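Local coordinates for protein R.Pab1 family restriction endonuclease (Campylobacter coli, PDB 7CFA) that acts as a restriction DNA glycosylase, probably removing a base from its recognition sequence in DNA and so leading to strand breakage, at residues 91-94 / 95-98; 192-195 / 196-199; 225-228 / 229-233. The protein carries 2 engineered substitutions. All blocks are in the same frame, centred on the assembly; numbering follows the deposited sequence.

Interaction 1. Residues 91-94 / 95-98; sequences IILK and ENLF
I92 and L97 make the tight side of this contact. Chi1 of -65° sets CG1 of I92 beside the backbone N and leaves CG2 anti to it, 4.2 Å from CG of L97; the two side chains meet at about a right angle. Both are buried: L212 of helix 208-219 packs against each, and L97 also meets F87 and, on helix 223-237, I233, I236 and L237. Branched aliphatic chains suit such a junction, since they fill it without needing polar partners. The chain here turns into helix 94-106, with L93 at the N-cap position. O of L93 receives a weak hydrogen bond from N96 N (3.1 Å), whereas F98 N to K94 O at 2.9 Å is a regular helical bond. The solvent side is looser. The E95 chain bends at chi2 (77°), folding back so that OE1 comes 3.5 Å from CB of L93, and an acidic residue in the first turn would probably interact favourably with the positive helix end. K94 runs out extended beyond CG, leading away from the turn, while the F98 ring lies obliquely to the carbonyl of K94, with CD1 of F98 3.0 Å from O of K94.

Interaction 2. Residues 192-195 / 196-199; sequences SIES and KEKG. Engineered in segment 192-195: S192 (natural residue Cys).
E197 lays its side chain back over the backbone of E194 and beside the CG2 methyl of I193. With CG anti to the backbone N (chi1 -173°) and the rest of the chain extended, the carboxylate reaches past the turn to E194 N, which gives OE1 of E197 a hydrogen bond of 2.7 Å, nearly along the C-O axis of that oxygen. A glutamate suits the place because it is long enough to span the turn and ends in an acceptor. The same OE1 lies 3.6 Å from CG2 of I193, whose chain crosses that of E197 at about a right angle; the rest of the isoleucine leans on L14, T15 and I43. The other oxygen, OE2, forms a salt bridge with R191, which helps to fix the rotation of the carboxylate. That positive charge probably also eases the approach of the E194 carboxylate, whose OE1 stands 4.6 Å from OE1 of E197, with the two planes 46° apart.

The backbone also closes across the turn: E197 N donates to E194 O at 3.2 Å, a fairly straight bond at the hydrogen that nevertheless reaches the oxygen from well above the carbonyl plane. K196 adopts a left-handed conformation (phi 65°), often taken by glycine, and this brings its CB to 3.0 Å from O of S195. The lysine chain then extends away from the turn, with S195 OG 3.8 Å from its CG. The closure, an extended S195 at the second position and a left-handed K196 at the third make E194 to E197 a type II beta turn, here delivering the chain into strand 198-203, which pairs with strand 8-13.

Interaction 3. Residues 225-228 / 229-233; sequences HRYN and VLQII. Engineered in segment 225-228: N228 (natural residue Asp).
Q231 lies one turn beyond Y227 on helix 223-237, and the two show how side chains four residues apart pair along an alpha helix. CB of Q231 sits 3.5 Å from O of N228. CG comes next, 3.2 Å from O of Y227 and also against CE2 of the tyrosine ring. The chain then bends at chi2 (-71°), turning the amide along the ring rather than straight outward: CD stands 3.9 Å from CZ, and NE2 ends 3.3 Å from the same carbon. Ring and amide planes are 30° apart. NE2 is equally near the tyrosine OH, but the angle is too poor for a hydrogen bond, so this is a packing contact. Flexible glutamine can follow the flat ring in this way at a partly exposed place.

R226 and L230 lie side by side, pointing the same way, with CG of R226 4.1 Å from CD1 of L230. The aliphatic part of the arginine thus packs against the leucine, while NH1 donates to O of L104 and O of N107, tying the C-terminal end of helix 94-106 and the residue just past it to this helix. V229 and I233 face L215 of helix 208-219. N228 is engineered, an asparagine in place of the natural aspartate; its OD1 accepts from A69 N and its ND2 bonds to OH of Y55, to which ND1 of H225 is also hydrogen-bonded. The backbone O of N228 takes the helical bond of I232 N at 2.9 Å, and CG1 of I232 lies 3.2 Å from the same N228 O.

Interactions 1 and 3 belong to one helical cluster: their centres are 15 Å apart, and they touch where L97 O of helix 94-106 packs 3.7 Å from I233 CG2 of helix 223-237. Both are partly buried, and helix 208-219 lies against each. Interaction 2 stands apart, its centre about 35 Å from that of interaction 3 and on the opposite side of the chain's centre; it is a surface turn leading into a strand. The chemistry follows the location. Aliphatic packing dominates the inward faces of interactions 1 and 3, and interaction 3 adds polar ties to neighbouring loops and to the end of helix 94-106, whereas interaction 2 depends largely on a carboxylate that bonds to the backbone.

Interaction 1. Residues 91-94 / 95-98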
loop_
_atom_site.group_PDB
_atom_site.type_symbol
_atom_site.label_atom_id
_atom_site.label_comp_id
_atom_site.label_asym_id
_atom_site.label_seq_id
_atom_site.Cartn_x
_atom_site.Cartn_y
_atom_site.Cartn_z
ATOM N N ILE A 91 -22.637 -25.890 -18.558
ATOM C CA ILE A 91 -22.676 -24.613 -19.255
ATOM C C ILE A 91 -21.332 -24.280 -19.889
ATOM O O ILE A 91 -21.280 -23.804 -21.024
ATOM C CB ILE A 91 -23.141 -23.492 -18.302
ATOM C CG1 ILE A 91 -24.594 -23.723 -17.877
ATOM C CG2 ILE A 91 -22.985 -22.122 -18.951
ATOM C CD1 ILE A 91 -25.199 -22.569 -17.110
ATOM N N ILE A 92 -20.242 -24.554 -19.185
ATOM C CA ILE A 92 -18.900 -24.342 -19.704
ATOM C C ILE A 92 -18.489 -25.558 -20.520
ATOM O O ILE A 92 -18.527 -26.690 -20.026
ATOM C CB ILE A 92 -17.911 -24.085 -18.557
ATOM C CG1 ILE A 92 -18.252 -22.781 -17.832
ATOM C CG2 ILE A 92 -16.479 -24.075 -19.075
ATOM C CD1 ILE A 92 -17.297 -22.446 -16.708
ATOM N N LEU A 93 -18.097 -25.326 -21.768
ATOM C CA LEU A 93 -17.648 -26.407 -22.634
ATOM C C LEU A 93 -16.277 -26.913 -22.200
ATOM O O LEU A 93 -15.442 -26.158 -21.696
ATOM C CB LEU A 93 -17.582 -25.934 -24.086
ATOM C CG LEU A 93 -18.850 -25.339 -24.693
ATOM C CD1 LEU A 93 -18.577 -24.786 -26.087
ATOM C CD2 LEU A 93 -19.948 -26.382 -24.739
ATOM N N LYS A 94 -16.045 -28.212 -22.410
ATOM C CA LYS A 94 -14.729 -28.776 -22.128
ATOM C C LYS A 94 -13.660 -28.157 -23.018
ATOM O O LYS A 94 -12.515 -27.983 -22.585
ATOM C CB LYS A 94 -14.750 -30.297 -22.307
ATOM C CG LYS A 94 -15.688 -31.027 -21.357
ATOM C CD LYS A 94 -15.749 -32.516 -21.667
ATOM C CE LYS A 94 -16.726 -33.227 -20.744
ATOM N NZ LYS A 94 -16.880 -34.667 -21.094
ATOM N N GLU A 95 -14.021 -27.809 -24.257
ATOM C CA GLU A 95 -13.076 -27.175 -25.171
ATOM C C GLU A 95 -12.619 -25.815 -24.658
ATOM O O GLU A 95 -11.502 -25.380 -24.965
ATOM C CB GLU A 95 -13.706 -27.026 -26.558
ATOM C CG GLU A 95 -14.031 -28.341 -27.260
ATOM C CD GLU A 95 -15.292 -29.007 -26.734
ATOM O OE1 GLU A 95 -15.959 -28.427 -25.851
ATOM O OE2 GLU A 95 -15.616 -30.116 -27.209
ATOM N N ASN A 96 -13.469 -25.124 -23.898
ATOM C CA ASN A 96 -13.067 -23.852 -23.308
ATOM C C ASN A 96 -11.945 -24.055 -22.300
ATOM O O ASN A 96 -10.944 -23.326 -22.312
ATOM C CB ASN A 96 -14.267 -23.172 -22.646
ATOM C CG ASN A 96 -15.360 -22.820 -23.637
ATOM O OD1 ASN A 96 -15.104 -22.660 -24.829
ATOM N ND2 ASN A 96 -16.588 -22.692 -23.144
ATOM N N LEU A 97 -12.091 -25.045 -21.417
ATOM C CA LEU A 97 -11.042 -25.322 -20.445
ATOM C C LEU A 97 -9.789 -25.867 -21.115
ATOM O O LEU A 97 -8.674 -25.544 -20.690
ATOM C CB LEU A 97 -11.556 -26.295 -19.386
ATOM C CG LEU A 97 -12.708 -25.783 -18.516
ATOM C CD1 LEU A 97 -13.148 -26.849 -17.528
ATOM C CD2 LEU A 97 -12.309 -24.506 -17.786
ATOM N N PHE A 98 -9.947 -26.682 -22.162
ATOM C CA PHE A 98 -8.782 -27.189 -22.881
ATOM C C PHE A 98 -8.038 -26.064 -23.586
ATOM O O PHE A 98 -6.802 -26.060 -23.624
ATOM C CB PHE A 98 -9.202 -28.265 -23.882
ATOM C CG PHE A 98 -9.352 -29.631 -23.275
ATOM C CD1 PHE A 98 -10.593 -30.239 -23.199
ATOM C CD2 PHE A 98 -8.250 -30.305 -22.775
ATOM C CE1 PHE A 98 -10.734 -31.494 -22.639
ATOM C CE2 PHE A 98 -8.383 -31.561 -22.213
ATOM C CZ PHE A 98 -9.627 -32.156 -22.144
#

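Interaction 2. Residues 192-195 / 196-199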
loop_
_atom_site.group_PDB
_atom_site.type_symbol
_atom_site.label_atom_id
_atom_site.label_comp_id
_atom_site.label_asym_id
_atom_site.label_seq_id
_atom_site.Cartn_x
_atom_site.Cartn_y
_atom_site.Cartn_z
ATOM N N SER A 192 -28.902 4.908 -1.104
ATOM C CA SER A 192 -27.814 4.617 -0.185
ATOM C C SER A 192 -27.854 3.153 0.240
ATOM O O SER A 192 -28.912 2.519 0.269
ATOM C CB SER A 192 -27.889 5.519 1.047
ATOM O OG SER A 192 -29.087 5.299 1.771
ATOM N N ILE A 193 -26.681 2.618 0.566
ATOM C CA ILE A 193 -26.570 1.224 0.975
ATOM C C ILE A 193 -26.904 1.111 2.456
ATOM O O ILE A 193 -26.326 1.814 3.293
ATOM C CB ILE A 193 -25.166 0.676 0.677
ATOM C CG1 ILE A 193 -24.821 0.873 -0.800
ATOM C CG2 ILE A 193 -25.083 -0.797 1.044
ATOM C CD1 ILE A 193 -23.456 0.350 -1.184
ATOM N N GLU A 194 -27.846 0.230 2.781
ATOM C CA GLU A 194 -28.232 0.024 4.167
ATOM C C GLU A 194 -27.135 -0.721 4.924
ATOM O O GLU A 194 -26.215 -1.301 4.337
ATOM C CB GLU A 194 -29.548 -0.751 4.246
ATOM C CG GLU A 194 -30.705 -0.081 3.519
ATOM C CD GLU A 194 -31.981 -0.897 3.579
ATOM O OE1 GLU A 194 -31.947 -2.012 4.139
ATOM O OE2 GLU A 194 -33.018 -0.425 3.067
ATOM N N SER A 195 -27.243 -0.688 6.250
ATOM C CA SER A 195 -26.253 -1.332 7.101
ATOM C C SER A 195 -26.320 -2.842 6.932
ATOM O O SER A 195 -27.405 -3.431 6.944
ATOM C CB SER A 195 -26.479 -0.957 8.565
ATOM O OG SER A 195 -25.490 -1.542 9.397
ATOM N N LYS A 196 -25.152 -3.464 6.759
ATOM C CA LYS A 196 -25.023 -4.914 6.616
ATOM C C LYS A 196 -25.698 -5.432 5.352
ATOM O O LYS A 196 -25.913 -6.640 5.213
ATOM C CB LYS A 196 -25.583 -5.650 7.836
ATOM C CG LYS A 196 -24.936 -5.269 9.159
ATOM C CD LYS A 196 -25.556 -6.042 10.317
ATOM C CE LYS A 196 -24.975 -5.621 11.664
ATOM N NZ LYS A 196 -25.622 -6.367 12.785
ATOM N N GLU A 197 -26.040 -4.540 4.426
ATOM C CA GLU A 197 -26.739 -4.947 3.216
ATOM C C GLU A 197 -25.808 -5.732 2.301
ATOM O O GLU A 197 -24.626 -5.406 2.159
ATOM C CB GLU A 197 -27.298 -3.733 2.474
ATOM C CG GLU A 197 -28.184 -4.096 1.289
ATOM C CD GLU A 197 -28.808 -2.893 0.610
ATOM O OE1 GLU A 197 -28.548 -1.751 1.050
ATOM O OE2 GLU A 197 -29.562 -3.091 -0.366
ATOM N N LYS A 198 -26.355 -6.769 1.676
ATOM C CA LYS A 198 -25.605 -7.629 0.775
ATOM C C LYS A 198 -25.980 -7.323 -0.666
ATOM O O LYS A 198 -27.148 -7.065 -0.975
ATOM C CB LYS A 198 -25.876 -9.103 1.078
ATOM C CG LYS A 198 -25.538 -9.526 2.496
ATOM C CD LYS A 198 -24.042 -9.459 2.751
ATOM C CE LYS A 198 -23.702 -9.969 4.139
ATOM N NZ LYS A 198 -24.166 -11.370 4.335
ATOM N N GLY A 199 -24.982 -7.340 -1.541
ATOM C CA GLY A 199 -25.201 -7.247 -2.970
ATOM C C GLY A 199 -25.040 -8.615 -3.605
ATOM O O GLY A 199 -24.243 -9.433 -3.152
#

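Interaction 3. Residues 225-228 / 229-233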
loop_
_atom_site.group_PDB
_atom_site.type_symbol
_atom_site.label_atom_id
_atom_site.label_comp_id
_atom_site.label_asym_id
_atom_site.label_seq_id
_atom_site.Cartn_x
_atom_site.Cartn_y
_atom_site.Cartn_z
ATOM N N HIS A 225 1.279 -19.247 -10.063
ATOM C CA HIS A 225 -0.113 -19.095 -10.473
ATOM C C HIS A 225 -0.429 -19.959 -11.686
ATOM O O HIS A 225 -1.519 -20.538 -11.774
ATOM C CB HIS A 225 -0.421 -17.628 -10.769
ATOM C CG HIS A 225 -0.531 -16.773 -9.547
ATOM N ND1 HIS A 225 -1.442 -17.021 -8.544
ATOM C CD2 HIS A 225 0.149 -15.663 -9.171
ATOM C CE1 HIS A 225 -1.316 -16.105 -7.601
ATOM N NE2 HIS A 225 -0.359 -15.268 -7.958
ATOM N N ARG A 226 0.504 -20.050 -12.636
ATOM C CA ARG A 226 0.307 -20.933 -13.781
ATOM C C ARG A 226 0.100 -22.372 -13.329
ATOM O O ARG A 226 -0.823 -23.052 -13.797
ATOM C CB ARG A 226 1.498 -20.843 -14.734
ATOM C CG ARG A 226 1.311 -21.615 -16.032
ATOM C CD ARG A 226 2.584 -22.337 -16.444
ATOM N NE ARG A 226 3.722 -21.430 -16.574
ATOM C CZ ARG A 226 4.082 -20.839 -17.709
ATOM N NH1 ARG A 226 3.396 -21.056 -18.822
ATOM N NH2 ARG A 226 5.132 -20.030 -17.730
ATOM N N TYR A 227 0.944 -22.847 -12.410
ATOM C CA TYR A 227 0.836 -24.220 -11.925
ATOM C C TYR A 227 -0.492 -24.456 -11.218
ATOM O O TYR A 227 -1.139 -25.487 -11.433
ATOM C CB TYR A 227 2.008 -24.532 -10.992
ATOM C CG TYR A 227 2.021 -25.942 -10.439
ATOM C CD1 TYR A 227 2.713 -26.956 -11.086
ATOM C CD2 TYR A 227 1.349 -26.256 -9.264
ATOM C CE1 TYR A 227 2.730 -28.245 -10.583
ATOM C CE2 TYR A 227 1.360 -27.539 -8.754
ATOM C CZ TYR A 227 2.052 -28.530 -9.417
ATOM O OH TYR A 227 2.063 -29.808 -8.911
ATOM N N ASN A 228 -0.917 -23.513 -10.373
ATOM C CA ASN A 228 -2.152 -23.700 -9.620
ATOM C C ASN A 228 -3.366 -23.731 -10.540
ATOM O O ASN A 228 -4.244 -24.589 -10.386
ATOM C CB ASN A 228 -2.298 -22.597 -8.571
ATOM C CG ASN A 228 -1.254 -22.694 -7.477
ATOM O OD1 ASN A 228 -0.627 -23.736 -7.294
ATOM N ND2 ASN A 228 -1.065 -21.607 -6.739
ATOM N N VAL A 229 -3.434 -22.806 -11.501
ATOM C CA VAL A 229 -4.556 -22.790 -12.437
ATOM C C VAL A 229 -4.593 -24.080 -13.246
ATOM O O VAL A 229 -5.665 -24.654 -13.480
ATOM C CB VAL A 229 -4.482 -21.549 -13.346
ATOM C CG1 VAL A 229 -5.546 -21.625 -14.426
ATOM C CG2 VAL A 229 -4.652 -20.281 -12.521
ATOM N N LEU A 230 -3.426 -24.566 -13.678
ATOM C CA LEU A 230 -3.386 -25.822 -14.421
ATOM C C LEU A 230 -3.856 -26.994 -13.568
ATOM O O LEU A 230 -4.520 -27.905 -14.080
ATOM C CB LEU A 230 -1.974 -26.075 -14.958
ATOM C CG LEU A 230 -1.570 -25.214 -16.159
ATOM C CD1 LEU A 230 -0.113 -25.439 -16.532
ATOM C CD2 LEU A 230 -2.477 -25.494 -17.351
ATOM N N GLN A 231 -3.539 -26.989 -12.270
ATOM C CA GLN A 231 -4.057 -28.026 -11.383
ATOM C C GLN A 231 -5.569 -27.915 -11.233
ATOM O O GLN A 231 -6.268 -28.932 -11.134
ATOM C CB GLN A 231 -3.375 -27.939 -10.016
ATOM C CG GLN A 231 -1.889 -28.260 -10.033
ATOM C CD GLN A 231 -1.608 -29.728 -10.283
ATOM O OE1 GLN A 231 -2.372 -30.598 -9.865
ATOM N NE2 GLN A 231 -0.508 -30.012 -10.971
ATOM N N ILE A 232 -6.092 -26.686 -11.219
ATOM C CA ILE A 232 -7.529 -26.481 -11.080
ATOM C C ILE A 232 -8.261 -26.932 -12.338
ATOM O O ILE A 232 -9.315 -27.575 -12.261
ATOM C CB ILE A 232 -7.819 -25.007 -10.745
ATOM C CG1 ILE A 232 -7.306 -24.676 -9.342
ATOM C CG2 ILE A 232 -9.305 -24.700 -10.875
ATOM C CD1 ILE A 232 -7.544 -23.245 -8.921
ATOM N N ILE A 233 -7.720 -26.604 -13.515
ATOM C CA ILE A 233 -8.362 -27.012 -14.762
ATOM C C ILE A 233 -8.385 -28.531 -14.880
ATOM O O ILE A 233 -9.394 -29.122 -15.282
ATOM C CB ILE A 233 -7.658 -26.361 -15.968
ATOM C CG1 ILE A 233 -7.826 -24.840 -15.928
ATOM C CG2 ILE A 233 -8.206 -26.918 -17.272
ATOM C CD1 ILE A 233 -7.150 -24.120 -17.078
#